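Local coordinates for 433aa long hypothetical phosphoribosylglycinamide formyl transferase (Pyrococcus horikoshii, PDB 2DWC), which has no assigned function but belongs to the ATP-grasp superfamily, joining a Rossmann-like N-terminal domain to an ATP-grasp domain that holds adenosine-5'-diphosphate, at residues 33-38 with 57-62; 73-78 with 104-109; 86-91 with 96-101; 225-230 with 266-271. All coordinates share one frame; numbering follows the deposited sequence.

From the N terminus, contact 1 is the first to close, tying helix 29-40 to the end of helix 55-59 and closing a loop that contains strand 44-49. Contact 2 then opens on helix 71-81 and ends in the loop after helix 95-103. Contact 3, between strand 85-88 and helix 95-103, is nested inside the chain loop that contact 2 closes, and its centre is about 7 Å from that of contact 2. These three contacts lie within the preATP-grasp domain; contacts 1 and 3 meet where I34 packs on I87. Contact 4 follows in series in the ATP-grasp domain, its centre about 20 Å from that of contact 3, and joins strand 225-238 to helix 253-270. None of the contacts cross.

Contact 1 (33-38 with 57-62); sequences EIAIEA and MQVAHR
A35 and A60 bring the two backbones together, with their CA atoms 6.2 Å apart, a spacing consistent with the small methyls of two alanines. Residues 33-38 run through the middle of helix 29-40. Residues 57-62 hold the weakly bonded end of a short helix, which ends by A60; a short turn through H61 then leads to strand 62-65. No hydrogen bond links the segments; the contact is a small apolar one, carried by V59. Its CG1 stands anti to its own backbone N (chi1 165°) and reaches between two neighbours on the helix. It lies 3.9 Å from A35 CB, which points at the 57-62 segment, and the same 3.9 Å separates V59 CG1 from I36 CG1. The other branch, V59 CG2, approaches I36 CG1 at 4.1 Å. Thus I36 meets both methyls of the valine with a single methylene, and the two side chains cross at about a right angle. Nearby, the carbonyl O of V59 accepts a hydrogen bond from Q39 NE2 of helix 29-40. The surroundings belong partly to the dimer: I36 packs on I36 of the second subunit, Q58 bonds to H61 of that subunit, and E33 and E37 form salt bridges with its R40 and R374. Helix 29-40 connects the parallel strands 21-25 and 44-49, and residues 57-62 lead into the next strand out, so V59 seats the second connection of the sheet against the first helix of a Rossmann-like beta-alpha-beta fold.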
loop_
_atom_site.group_PDB
_atom_site.type_symbol
_atom_site.label_atom_id
_atom_site.label_comp_id
_atom_site.label_asym_id
_atom_site.label_seq_id
_atom_site.Cartn_x
_atom_site.Cartn_y
_atom_site.Cartn_z
ATOM N N GLU B 33 -2.206 -7.051 4.663
ATOM C CA GLU B 33 -1.162 -6.443 3.845
ATOM C C GLU B 33 -0.683 -7.366 2.702
ATOM O O GLU B 33 -0.346 -6.872 1.602
ATOM C CB GLU B 33 0.008 -5.943 4.733
ATOM C CG GLU B 33 -0.381 -4.624 5.455
ATOM C CD GLU B 33 -0.438 -3.389 4.515
ATOM O OE1 GLU B 33 -1.032 -2.354 4.944
ATOM O OE2 GLU B 33 0.125 -3.420 3.375
ATOM N N ILE B 34 -0.708 -8.689 2.897
ATOM C CA ILE B 34 -0.363 -9.583 1.775
ATOM C C ILE B 34 -1.492 -9.423 0.723
ATOM O O ILE B 34 -1.256 -9.358 -0.482
ATOM C CB ILE B 34 -0.323 -11.060 2.225
ATOM C CG1 ILE B 34 0.841 -11.259 3.213
ATOM C CG2 ILE B 34 -0.157 -12.005 0.998
ATOM C CD1 ILE B 34 0.793 -12.617 3.901
ATOM N N ALA B 35 -2.738 -9.319 1.185
ATOM C CA ALA B 35 -3.833 -9.165 0.241
ATOM C C ALA B 35 -3.711 -7.870 -0.542
ATOM O O ALA B 35 -4.054 -7.811 -1.734
ATOM C CB ALA B 35 -5.208 -9.215 1.002
ATOM N N ILE B 36 -3.287 -6.807 0.133
ATOM C CA ILE B 36 -3.131 -5.515 -0.554
ATOM C C ILE B 36 -2.040 -5.602 -1.628
ATOM O O ILE B 36 -2.218 -5.099 -2.742
ATOM C CB ILE B 36 -2.825 -4.399 0.507
ATOM C CG1 ILE B 36 -4.126 -4.024 1.206
ATOM C CG2 ILE B 36 -2.312 -3.120 -0.187
ATOM C CD1 ILE B 36 -3.917 -3.131 2.411
ATOM N N GLU B 37 -0.908 -6.235 -1.336
ATOM C CA GLU B 37 0.089 -6.338 -2.443
ATOM C C GLU B 37 -0.425 -7.228 -3.568
ATOM O O GLU B 37 -0.213 -6.944 -4.771
ATOM C CB GLU B 37 1.389 -6.906 -1.919
ATOM C CG GLU B 37 2.468 -6.985 -3.033
ATOM C CD GLU B 37 2.874 -5.603 -3.608
ATOM O OE1 GLU B 37 2.710 -4.530 -2.934
ATOM O OE2 GLU B 37 3.390 -5.617 -4.739
ATOM N N ALA B 38 -1.140 -8.282 -3.195
ATOM C CA ALA B 38 -1.707 -9.159 -4.257
ATOM C C ALA B 38 -2.655 -8.341 -5.138
ATOM O O ALA B 38 -2.600 -8.394 -6.362
ATOM C CB ALA B 38 -2.461 -10.332 -3.612
ATOM N N MET B 57 -10.182 -10.204 4.810
ATOM C CA MET B 57 -11.408 -10.500 4.075
ATOM C C MET B 57 -11.977 -9.207 3.459
ATOM O O MET B 57 -12.573 -9.243 2.389
ATOM C CB MET B 57 -12.474 -11.096 5.019
ATOM C CG MET B 57 -12.140 -12.530 5.415
ATOM S SD MET B 57 -13.395 -13.069 6.596
ATOM C CE MET B 57 -12.627 -14.680 7.081
ATOM N N GLN B 58 -11.771 -8.065 4.125
ATOM C CA GLN B 58 -12.338 -6.803 3.620
ATOM C C GLN B 58 -11.680 -6.365 2.306
ATOM O O GLN B 58 -12.324 -5.783 1.434
ATOM C CB GLN B 58 -12.189 -5.693 4.690
ATOM C CG GLN B 58 -13.142 -5.985 5.903
ATOM C CD GLN B 58 -13.007 -4.944 6.975
ATOM O OE1 GLN B 58 -12.899 -3.764 6.675
ATOM N NE2 GLN B 58 -13.012 -5.370 8.235
ATOM N N VAL B 59 -10.400 -6.706 2.165
ATOM C CA VAL B 59 -9.626 -6.338 0.969
ATOM C C VAL B 59 -9.635 -7.452 -0.100
ATOM O O VAL B 59 -9.481 -7.180 -1.275
ATOM C CB VAL B 59 -8.162 -6.031 1.363
ATOM C CG1 VAL B 59 -7.250 -6.019 0.116
ATOM C CG2 VAL B 59 -8.128 -4.613 2.039
ATOM N N ALA B 60 -9.909 -8.670 0.331
ATOM C CA ALA B 60 -9.925 -9.818 -0.563
ATOM C C ALA B 60 -11.088 -9.828 -1.547
ATOM O O ALA B 60 -12.114 -9.160 -1.371
ATOM C CB ALA B 60 -9.960 -11.099 0.282
ATOM N N HIS B 61 -10.920 -10.594 -2.605
ATOM C CA HIS B 61 -12.004 -10.752 -3.572
ATOM C C HIS B 61 -13.149 -11.607 -2.979
ATOM O O HIS B 61 -14.328 -11.331 -3.233
ATOM C CB HIS B 61 -11.477 -11.474 -4.810
ATOM C CG HIS B 61 -10.519 -10.642 -5.600
ATOM N ND1 HIS B 61 -9.154 -10.737 -5.443
ATOM C CD2 HIS B 61 -10.731 -9.683 -6.548
ATOM C CE1 HIS B 61 -8.558 -9.870 -6.248
ATOM N NE2 HIS B 61 -9.489 -9.217 -6.926
ATOM N N ARG B 62 -12.819 -12.640 -2.202
ATOM C CA ARG B 62 -13.871 -13.508 -1.625
ATOM C C ARG B 62 -13.378 -14.024 -0.282
ATOM O O ARG B 62 -12.162 -14.061 -0.042
ATOM C CB ARG B 62 -14.070 -14.779 -2.492
ATOM C CG ARG B 62 -15.074 -14.815 -3.615
ATOM C CD ARG B 62 -15.206 -16.319 -4.118
ATOM N NE ARG B 62 -13.973 -16.963 -4.637
ATOM C CZ ARG B 62 -13.206 -16.409 -5.571
ATOM N NH1 ARG B 62 -13.529 -15.229 -6.081
ATOM N NH2 ARG B 62 -12.110 -17.019 -6.006
#

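Contact 2 (73-78 with 104-109); sequences FLWSVV and DGYFVV
V78 CG1 sits squarely over one face of the Y106 ring, a CH-pi contact 3.8 Å from the ring centroid and only 8° off the ring normal. It joins helix 71-81 of the Rossmann-like domain to the loop that follows helix 95-103. The valine reaches the ring because CG1 is anti to its backbone N (chi1 170°), and the two side chains run antiparallel alongside each other. W75, one helical turn before V78, approaches Y106 obliquely, from the side of the ring plane that V78 occupies: its CZ3 is 4.1 Å from Y106 CE1, the two ring planes being nearly perpendicular. The six-membered end of the indole also turns its edge to D104. The aspartate CB lies in the indole plane, 3.7 Å from W75 CH2, while the carboxylate plane is tilted 64° from the ring. Carboxylate oxygen at the rim of an aromatic ring is probably favourable, since the ring hydrogens there carry slight positive charge. At its other end, W75 hydrogen-bonds through NE1 to E100 OE1 and meets the F101 ring edge to face, so the indole is held by helix 95-103 as well. The backbone supporting D104 and Y106 is fixed by a Schellman motif: G105, with positive phi, is the C-prime residue, and Y106 N bonds back to F101 O. On either side of G105 the CB bonds of D104 and Y106 both point toward helix 71-81. On the solvent-exposed side, D104 OD2 comes within 3.4 Å of W75 CH2.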
loop_
_atom_site.group_PDB
_atom_site.type_symbol
_atom_site.label_atom_id
_atom_site.label_comp_id
_atom_site.label_asym_id
_atom_site.label_seq_id
_atom_site.Cartn_x
_atom_site.Cartn_y
_atom_site.Cartn_z
ATOM N N PHE B 73 -13.326 -28.687 6.534
ATOM C CA PHE B 73 -13.660 -27.315 6.137
ATOM C C PHE B 73 -12.569 -26.797 5.194
ATOM O O PHE B 73 -12.853 -26.294 4.097
ATOM C CB PHE B 73 -13.784 -26.399 7.373
ATOM C CG PHE B 73 -13.727 -24.934 7.038
ATOM C CD1 PHE B 73 -14.624 -24.390 6.133
ATOM C CD2 PHE B 73 -12.767 -24.112 7.617
ATOM C CE1 PHE B 73 -14.569 -23.009 5.803
ATOM C CE2 PHE B 73 -12.687 -22.746 7.314
ATOM C CZ PHE B 73 -13.607 -22.179 6.385
ATOM N N LEU B 74 -11.320 -26.923 5.624
ATOM C CA LEU B 74 -10.209 -26.450 4.808
ATOM C C LEU B 74 -10.143 -27.179 3.475
ATOM O O LEU B 74 -9.884 -26.551 2.430
ATOM C CB LEU B 74 -8.867 -26.583 5.574
ATOM C CG LEU B 74 -8.797 -25.763 6.885
ATOM C CD1 LEU B 74 -7.414 -25.984 7.531
ATOM C CD2 LEU B 74 -9.020 -24.260 6.610
ATOM N N TRP B 75 -10.371 -28.490 3.463
ATOM C CA TRP B 75 -10.328 -29.182 2.179
ATOM C C TRP B 75 -11.439 -28.695 1.224
ATOM O O TRP B 75 -11.284 -28.614 0.013
ATOM C CB TRP B 75 -10.487 -30.699 2.392
ATOM C CG TRP B 75 -9.183 -31.450 2.212
ATOM C CD1 TRP B 75 -8.539 -32.207 3.154
ATOM C CD2 TRP B 75 -8.385 -31.514 1.017
ATOM N NE1 TRP B 75 -7.386 -32.760 2.603
ATOM C CE2 TRP B 75 -7.270 -32.343 1.299
ATOM C CE3 TRP B 75 -8.505 -30.958 -0.264
ATOM C CZ2 TRP B 75 -6.286 -32.622 0.336
ATOM C CZ3 TRP B 75 -7.523 -31.237 -1.226
ATOM C CH2 TRP B 75 -6.429 -32.065 -0.908
ATOM N N SER B 76 -12.600 -28.388 1.788
ATOM C CA SER B 76 -13.697 -27.944 0.942
ATOM C C SER B 76 -13.278 -26.639 0.267
ATOM O O SER B 76 -13.471 -26.427 -0.929
ATOM C CB SER B 76 -14.976 -27.729 1.804
ATOM O OG SER B 76 -16.027 -27.260 0.984
ATOM N N VAL B 77 -12.652 -25.760 1.032
ATOM C CA VAL B 77 -12.210 -24.501 0.442
ATOM C C VAL B 77 -11.110 -24.735 -0.606
ATOM O O VAL B 77 -11.144 -24.178 -1.703
ATOM C CB VAL B 77 -11.656 -23.561 1.551
ATOM C CG1 VAL B 77 -11.158 -22.247 0.886
ATOM C CG2 VAL B 77 -12.790 -23.246 2.573
ATOM N N VAL B 78 -10.122 -25.536 -0.258
ATOM C CA VAL B 78 -9.022 -25.788 -1.210
ATOM C C VAL B 78 -9.532 -26.464 -2.489
ATOM O O VAL B 78 -9.150 -26.069 -3.598
ATOM C CB VAL B 78 -7.897 -26.644 -0.559
ATOM C CG1 VAL B 78 -6.869 -27.106 -1.655
ATOM C CG2 VAL B 78 -7.183 -25.807 0.553
ATOM N N ASP B 104 -1.253 -33.673 -2.302
ATOM C CA ASP B 104 -2.151 -33.654 -3.445
ATOM C C ASP B 104 -1.764 -32.626 -4.494
ATOM O O ASP B 104 -2.549 -32.332 -5.395
ATOM C CB ASP B 104 -3.585 -33.369 -2.947
ATOM C CG ASP B 104 -4.652 -33.701 -3.975
ATOM O OD1 ASP B 104 -4.555 -34.771 -4.601
ATOM O OD2 ASP B 104 -5.613 -32.907 -4.144
ATOM N N GLY B 105 -0.584 -32.033 -4.342
ATOM C CA GLY B 105 -0.108 -31.089 -5.329
ATOM C C GLY B 105 -0.457 -29.610 -5.164
ATOM O O GLY B 105 -0.358 -28.866 -6.141
ATOM N N TYR B 106 -0.907 -29.185 -3.977
ATOM C CA TYR B 106 -1.180 -27.758 -3.784
ATOM C C TYR B 106 -0.014 -27.219 -2.997
ATOM O O TYR B 106 0.400 -27.836 -1.997
ATOM C CB TYR B 106 -2.458 -27.531 -2.966
ATOM C CG TYR B 106 -3.671 -27.946 -3.742
ATOM C CD1 TYR B 106 -4.254 -29.189 -3.532
ATOM C CD2 TYR B 106 -4.192 -27.124 -4.744
ATOM C CE1 TYR B 106 -5.320 -29.623 -4.296
ATOM C CE2 TYR B 106 -5.289 -27.560 -5.520
ATOM C CZ TYR B 106 -5.825 -28.804 -5.279
ATOM O OH TYR B 106 -6.881 -29.243 -6.032
ATOM N N PHE B 107 0.422 -26.006 -3.352
ATOM C CA PHE B 107 1.604 -25.420 -2.756
ATOM C C PHE B 107 1.344 -24.732 -1.400
ATOM O O PHE B 107 0.759 -23.651 -1.335
ATOM C CB PHE B 107 2.237 -24.429 -3.762
ATOM C CG PHE B 107 3.494 -23.777 -3.260
ATOM C CD1 PHE B 107 4.479 -24.547 -2.608
ATOM C CD2 PHE B 107 3.702 -22.411 -3.427
ATOM C CE1 PHE B 107 5.666 -23.958 -2.123
ATOM C CE2 PHE B 107 4.918 -21.806 -2.938
ATOM C CZ PHE B 107 5.882 -22.606 -2.288
ATOM N N VAL B 108 1.772 -25.401 -0.337
ATOM C CA VAL B 108 1.669 -24.895 1.034
ATOM C C VAL B 108 2.978 -24.183 1.373
ATOM O O VAL B 108 4.084 -24.735 1.183
ATOM C CB VAL B 108 1.428 -26.061 1.994
ATOM C CG1 VAL B 108 1.387 -25.583 3.442
ATOM C CG2 VAL B 108 0.095 -26.746 1.619
ATOM N N VAL B 109 2.852 -22.960 1.887
ATOM C CA VAL B 109 3.995 -22.084 2.174
ATOM C C VAL B 109 4.469 -22.122 3.615
ATOM O O VAL B 109 3.652 -22.061 4.544
ATOM C CB VAL B 109 3.572 -20.618 1.895
ATOM C CG1 VAL B 109 4.613 -19.609 2.437
ATOM C CG2 VAL B 109 3.332 -20.451 0.380
#

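Contact 3 (86-91 with 96-101); sequences IIPEIE and DALFEF
The backbone hydrogen bond from F101 N to A97 O, 2.9 Å long, secures the helical turn on which F101 faces I86. The same carbonyl oxygen, A97 O, also stands over the centre of the F101 ring, 3.1 Å above its plane. I86 comes to that side chain with its terminal methyl: CD1 lies 3.7 Å from F101 CD2 and 3.9 Å from F101 CB. The isoleucine chain is stretched out (chi2 177°) and crosses the phenylalanine at about a right angle, so CD1 nestles where the ring joins its methylene. The packing resembles that of a beta-alpha-beta unit: strand 85-88, outermost in the four-stranded sheet, and helix 95-103 run nearly antiparallel at 157°, their segment axes 11.1 Å apart, and the chain then returns in an extended run, not a regular strand, whose F107 and V109 backbones bond to I86. One turn earlier in the helix, L98 extends its two methyls to different partners. CD1 lies 4.3 Å from P88 CG, and CD2 is a looser 4.5 Å from I86 CG2. Alternate strand residues I86 and P88 therefore face the helix, while I87 points away from it and packs on strand 21-25. V78 of helix 71-81 touches both I86 and F101, and L98 rests on A112 and T115 of helix 112-118.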
loop_
_atom_site.group_PDB
_atom_site.type_symbol
_atom_site.label_atom_id
_atom_site.label_comp_id
_atom_site.label_asym_id
_atom_site.label_seq_id
_atom_site.Cartn_x
_atom_site.Cartn_y
_atom_site.Cartn_z
ATOM N N ILE B 86 -1.115 -21.624 -0.813
ATOM C CA ILE B 86 -1.912 -21.700 0.439
ATOM C C ILE B 86 -0.961 -21.086 1.473
ATOM O O ILE B 86 0.119 -21.611 1.727
ATOM C CB ILE B 86 -2.206 -23.155 0.763
ATOM C CG1 ILE B 86 -3.084 -23.700 -0.343
ATOM C CG2 ILE B 86 -2.889 -23.266 2.173
ATOM C CD1 ILE B 86 -3.404 -25.204 -0.158
ATOM N N ILE B 87 -1.374 -19.954 2.026
ATOM C CA ILE B 87 -0.568 -19.128 2.927
ATOM C C ILE B 87 -1.098 -19.101 4.340
ATOM O O ILE B 87 -2.024 -18.341 4.662
ATOM C CB ILE B 87 -0.526 -17.686 2.349
ATOM C CG1 ILE B 87 -0.046 -17.712 0.890
ATOM C CG2 ILE B 87 0.390 -16.805 3.193
ATOM C CD1 ILE B 87 0.032 -16.328 0.162
ATOM N N PRO B 88 -0.549 -19.952 5.203
ATOM C CA PRO B 88 -0.989 -19.992 6.608
ATOM C C PRO B 88 -0.484 -18.735 7.291
ATOM O O PRO B 88 0.698 -18.422 7.194
ATOM C CB PRO B 88 -0.311 -21.247 7.176
ATOM C CG PRO B 88 0.288 -21.968 6.037
ATOM C CD PRO B 88 0.512 -20.946 4.923
ATOM N N GLU B 89 -1.368 -18.004 7.981
ATOM C CA GLU B 89 -0.969 -16.778 8.643
ATOM C C GLU B 89 -0.884 -16.968 10.159
ATOM O O GLU B 89 -0.327 -16.133 10.879
ATOM C CB GLU B 89 -1.966 -15.691 8.281
ATOM C CG GLU B 89 -2.015 -15.477 6.776
ATOM C CD GLU B 89 -0.826 -14.661 6.301
ATOM O OE1 GLU B 89 0.362 -15.080 6.483
ATOM O OE2 GLU B 89 -1.089 -13.580 5.753
ATOM N N ILE B 90 -1.398 -18.094 10.622
ATOM C CA ILE B 90 -1.354 -18.436 12.031
ATOM C C ILE B 90 -0.927 -19.875 12.230
ATOM O O ILE B 90 -0.845 -20.645 11.278
ATOM C CB ILE B 90 -2.717 -18.227 12.669
ATOM C CG1 ILE B 90 -3.791 -19.030 11.932
ATOM C CG2 ILE B 90 -3.043 -16.765 12.607
ATOM C CD1 ILE B 90 -5.104 -19.119 12.700
ATOM N N GLU B 91 -0.606 -20.219 13.472
ATOM C CA GLU B 91 -0.192 -21.572 13.807
ATOM C C GLU B 91 -1.404 -22.481 14.040
ATOM O O GLU B 91 -1.328 -23.681 13.781
ATOM C CB GLU B 91 0.682 -21.553 15.072
ATOM C CG GLU B 91 1.155 -22.917 15.482
ATOM C CD GLU B 91 1.273 -23.048 16.995
ATOM O OE1 GLU B 91 1.929 -22.161 17.613
ATOM O OE2 GLU B 91 0.710 -24.038 17.551
ATOM N N ASP B 96 -2.558 -31.690 9.809
ATOM C CA ASP B 96 -2.736 -32.792 8.866
ATOM C C ASP B 96 -3.271 -32.244 7.526
ATOM O O ASP B 96 -2.935 -32.731 6.463
ATOM C CB ASP B 96 -3.767 -33.815 9.387
ATOM C CG ASP B 96 -3.198 -34.734 10.465
ATOM O OD1 ASP B 96 -1.984 -34.674 10.730
ATOM O OD2 ASP B 96 -3.975 -35.511 11.051
ATOM N N ALA B 97 -4.147 -31.250 7.586
ATOM C CA ALA B 97 -4.690 -30.718 6.343
ATOM C C ALA B 97 -3.578 -30.170 5.463
ATOM O O ALA B 97 -3.552 -30.414 4.257
ATOM C CB ALA B 97 -5.732 -29.579 6.630
ATOM N N LEU B 98 -2.696 -29.370 6.063
ATOM C CA LEU B 98 -1.592 -28.793 5.288
ATOM C C LEU B 98 -0.756 -29.896 4.622
ATOM O O LEU B 98 -0.390 -29.781 3.445
ATOM C CB LEU B 98 -0.718 -27.889 6.192
ATOM C CG LEU B 98 -1.419 -26.681 6.828
ATOM C CD1 LEU B 98 -0.370 -25.862 7.661
ATOM C CD2 LEU B 98 -2.060 -25.800 5.740
ATOM N N PHE B 99 -0.467 -30.980 5.338
ATOM C CA PHE B 99 0.350 -32.030 4.722
ATOM C C PHE B 99 -0.428 -32.692 3.605
ATOM O O PHE B 99 0.154 -33.055 2.589
ATOM C CB PHE B 99 0.752 -33.126 5.743
ATOM C CG PHE B 99 1.867 -32.710 6.695
ATOM C CD1 PHE B 99 1.602 -32.379 8.015
ATOM C CD2 PHE B 99 3.188 -32.697 6.252
ATOM C CE1 PHE B 99 2.623 -32.049 8.889
ATOM C CE2 PHE B 99 4.238 -32.364 7.128
ATOM C CZ PHE B 99 3.958 -32.047 8.432
ATOM N N GLU B 100 -1.752 -32.841 3.785
ATOM C CA GLU B 100 -2.544 -33.494 2.736
ATOM C C GLU B 100 -2.632 -32.631 1.463
ATOM O O GLU B 100 -2.573 -33.149 0.346
ATOM C CB GLU B 100 -3.941 -33.789 3.255
ATOM C CG GLU B 100 -3.936 -34.928 4.269
ATOM C CD GLU B 100 -5.294 -35.277 4.807
ATOM O OE1 GLU B 100 -6.320 -34.859 4.202
ATOM O OE2 GLU B 100 -5.319 -35.984 5.845
ATOM N N PHE B 101 -2.783 -31.309 1.637
ATOM C CA PHE B 101 -2.851 -30.419 0.470
ATOM C C PHE B 101 -1.580 -30.586 -0.364
ATOM O O PHE B 101 -1.609 -30.666 -1.600
ATOM C CB PHE B 101 -2.955 -28.924 0.859
ATOM C CG PHE B 101 -4.151 -28.576 1.738
ATOM C CD1 PHE B 101 -5.339 -29.314 1.636
ATOM C CD2 PHE B 101 -4.075 -27.524 2.658
ATOM C CE1 PHE B 101 -6.466 -28.999 2.480
ATOM C CE2 PHE B 101 -5.193 -27.192 3.512
ATOM C CZ PHE B 101 -6.391 -27.959 3.406
#

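Contact 4 (225-230 with 266-271); sequences IVTTFP and ITDVLG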
loop_
_atom_site.group_PDB
_atom_site.type_symbol
_atom_site.label_atom_id
_atom_site.label_comp_id
_atom_site.label_asym_id
_atom_site.label_seq_id
_atom_site.Cartn_x
_atom_site.Cartn_y
_atom_site.Cartn_z
ATOM N N ILE B 225 16.935 -21.405 -6.124
ATOM C CA ILE B 225 16.498 -20.745 -4.911
ATOM C C ILE B 225 17.644 -20.068 -4.168
ATOM O O ILE B 225 18.730 -20.655 -3.995
ATOM C CB ILE B 225 15.797 -21.747 -4.000
ATOM C CG1 ILE B 225 14.594 -22.320 -4.749
ATOM C CG2 ILE B 225 15.403 -21.074 -2.660
ATOM C CD1 ILE B 225 13.947 -23.453 -3.991
ATOM N N VAL B 226 17.428 -18.809 -3.791
ATOM C CA VAL B 226 18.414 -18.072 -2.989
ATOM C C VAL B 226 17.735 -17.501 -1.745
ATOM O O VAL B 226 16.498 -17.535 -1.630
ATOM C CB VAL B 226 19.059 -16.896 -3.790
ATOM C CG1 VAL B 226 19.815 -17.439 -4.966
ATOM C CG2 VAL B 226 17.996 -15.937 -4.284
ATOM N N THR B 227 18.527 -16.989 -0.801
ATOM C CA THR B 227 17.954 -16.420 0.412
ATOM C C THR B 227 18.481 -14.981 0.529
ATOM O O THR B 227 19.695 -14.741 0.414
ATOM C CB THR B 227 18.389 -17.248 1.642
ATOM O OG1 THR B 227 18.128 -18.637 1.389
ATOM C CG2 THR B 227 17.639 -16.772 2.912
ATOM N N THR B 228 17.576 -14.039 0.779
ATOM C CA THR B 228 17.916 -12.619 0.848
ATOM C C THR B 228 17.611 -12.093 2.218
ATOM O O THR B 228 16.618 -12.467 2.856
ATOM C CB THR B 228 17.152 -11.857 -0.274
ATOM O OG1 THR B 228 17.581 -12.396 -1.503
ATOM C CG2 THR B 228 17.433 -10.348 -0.259
ATOM N N PHE B 229 18.500 -11.214 2.693
ATOM C CA PHE B 229 18.417 -10.722 4.047
ATOM C C PHE B 229 18.199 -9.256 4.284
ATOM O O PHE B 229 19.101 -8.424 3.994
ATOM C CB PHE B 229 19.711 -11.101 4.793
ATOM C CG PHE B 229 19.938 -12.592 4.872
ATOM C CD1 PHE B 229 20.576 -13.268 3.826
ATOM C CD2 PHE B 229 19.443 -13.306 5.943
ATOM C CE1 PHE B 229 20.711 -14.653 3.861
ATOM C CE2 PHE B 229 19.565 -14.698 5.996
ATOM C CZ PHE B 229 20.202 -15.371 4.948
ATOM N N PRO B 230 17.012 -8.892 4.813
ATOM C CA PRO B 230 16.738 -7.478 5.115
ATOM C C PRO B 230 17.573 -7.110 6.356
ATOM O O PRO B 230 18.118 -7.993 7.056
ATOM C CB PRO B 230 15.242 -7.455 5.504
ATOM C CG PRO B 230 14.664 -8.639 4.750
ATOM C CD PRO B 230 15.785 -9.714 4.865
ATOM N N ILE B 266 19.331 -21.708 9.531
ATOM C CA ILE B 266 17.983 -22.135 9.905
ATOM C C ILE B 266 17.073 -22.249 8.685
ATOM O O ILE B 266 16.387 -23.250 8.510
ATOM C CB ILE B 266 17.366 -21.176 10.916
ATOM C CG1 ILE B 266 18.066 -21.372 12.275
ATOM C CG2 ILE B 266 15.835 -21.447 11.054
ATOM C CD1 ILE B 266 17.836 -20.212 13.270
ATOM N N THR B 267 17.054 -21.221 7.849
ATOM C CA THR B 267 16.167 -21.307 6.686
ATOM C C THR B 267 16.612 -22.359 5.672
ATOM O O THR B 267 15.775 -22.949 4.992
ATOM C CB THR B 267 15.957 -19.915 6.025
ATOM O OG1 THR B 267 17.198 -19.413 5.536
ATOM C CG2 THR B 267 15.367 -18.928 7.065
ATOM N N ASP B 268 17.920 -22.616 5.547
ATOM C CA ASP B 268 18.372 -23.683 4.632
ATOM C C ASP B 268 17.776 -25.023 5.117
ATOM O O ASP B 268 17.451 -25.900 4.298
ATOM C CB ASP B 268 19.909 -23.803 4.659
ATOM C CG ASP B 268 20.603 -22.755 3.810
ATOM O OD1 ASP B 268 21.848 -22.661 3.936
ATOM O OD2 ASP B 268 19.941 -22.019 3.025
ATOM N N VAL B 269 17.680 -25.216 6.433
ATOM C CA VAL B 269 17.073 -26.451 6.939
ATOM C C VAL B 269 15.539 -26.483 6.745
ATOM O O VAL B 269 14.976 -27.513 6.345
ATOM C CB VAL B 269 17.375 -26.652 8.429
ATOM C CG1 VAL B 269 16.561 -27.832 8.978
ATOM C CG2 VAL B 269 18.894 -26.927 8.613
ATOM N N LEU B 270 14.856 -25.374 7.034
ATOM C CA LEU B 270 13.395 -25.389 6.894
ATOM C C LEU B 270 12.973 -25.506 5.429
ATOM O O LEU B 270 12.000 -26.196 5.128
ATOM C CB LEU B 270 12.764 -24.154 7.589
ATOM C CG LEU B 270 13.000 -24.118 9.109
ATOM C CD1 LEU B 270 12.434 -22.817 9.672
ATOM C CD2 LEU B 270 12.325 -25.351 9.793
ATOM N N GLY B 271 13.706 -24.833 4.537
ATOM C CA GLY B 271 13.447 -24.920 3.107
ATOM C C GLY B 271 12.187 -24.200 2.627
ATOM O O GLY B 271 11.676 -23.339 3.344
HETATM O O HOH W 1 17.675 -20.653 3.091
#
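T227 and T267 face each other in the buried half of this contact, where T227 CG2 lies 3.7 Å from T267 OG1. The two side chains slant across one another, and no direct hydrogen bond joins the segments. One water does the joining instead: it bonds to T227 OG1 at 2.7 Å and to T267 OG1 at 2.8 Å. The T227 torsion (chi1 -51°) divides its roles, holding CG2 anti to the backbone N against the other threonine while OG1, beside that N, turns to the water. T267 OG1 is additionally hydrogen-bonded to A263 O, one turn earlier in its helix, so the hydroxyl has both a backbone and a water partner. In the large mixed sheet to which the ATP-grasp domain contributes, strand 225-238 pairs with strand 209-219, and helix 253-270 packs on strand 225-238; F229 adds to this packing by touching A263 and K264. The exposed edge is looser. D268 OD2 remains 4.2 Å from T227 OG1, and the gap is spanned by the same water, which donates a 2.6 Å hydrogen bond to D268 OD2. The carboxylate is held from within its own helix by a salt bridge between D268 OD1 and K264, while R217 offers OD2 a long, weak ion pair. The helix terminates at G271, whose positive phi takes the chain out of the helical path just after G271 N has bonded to T267 O at 2.8 Å.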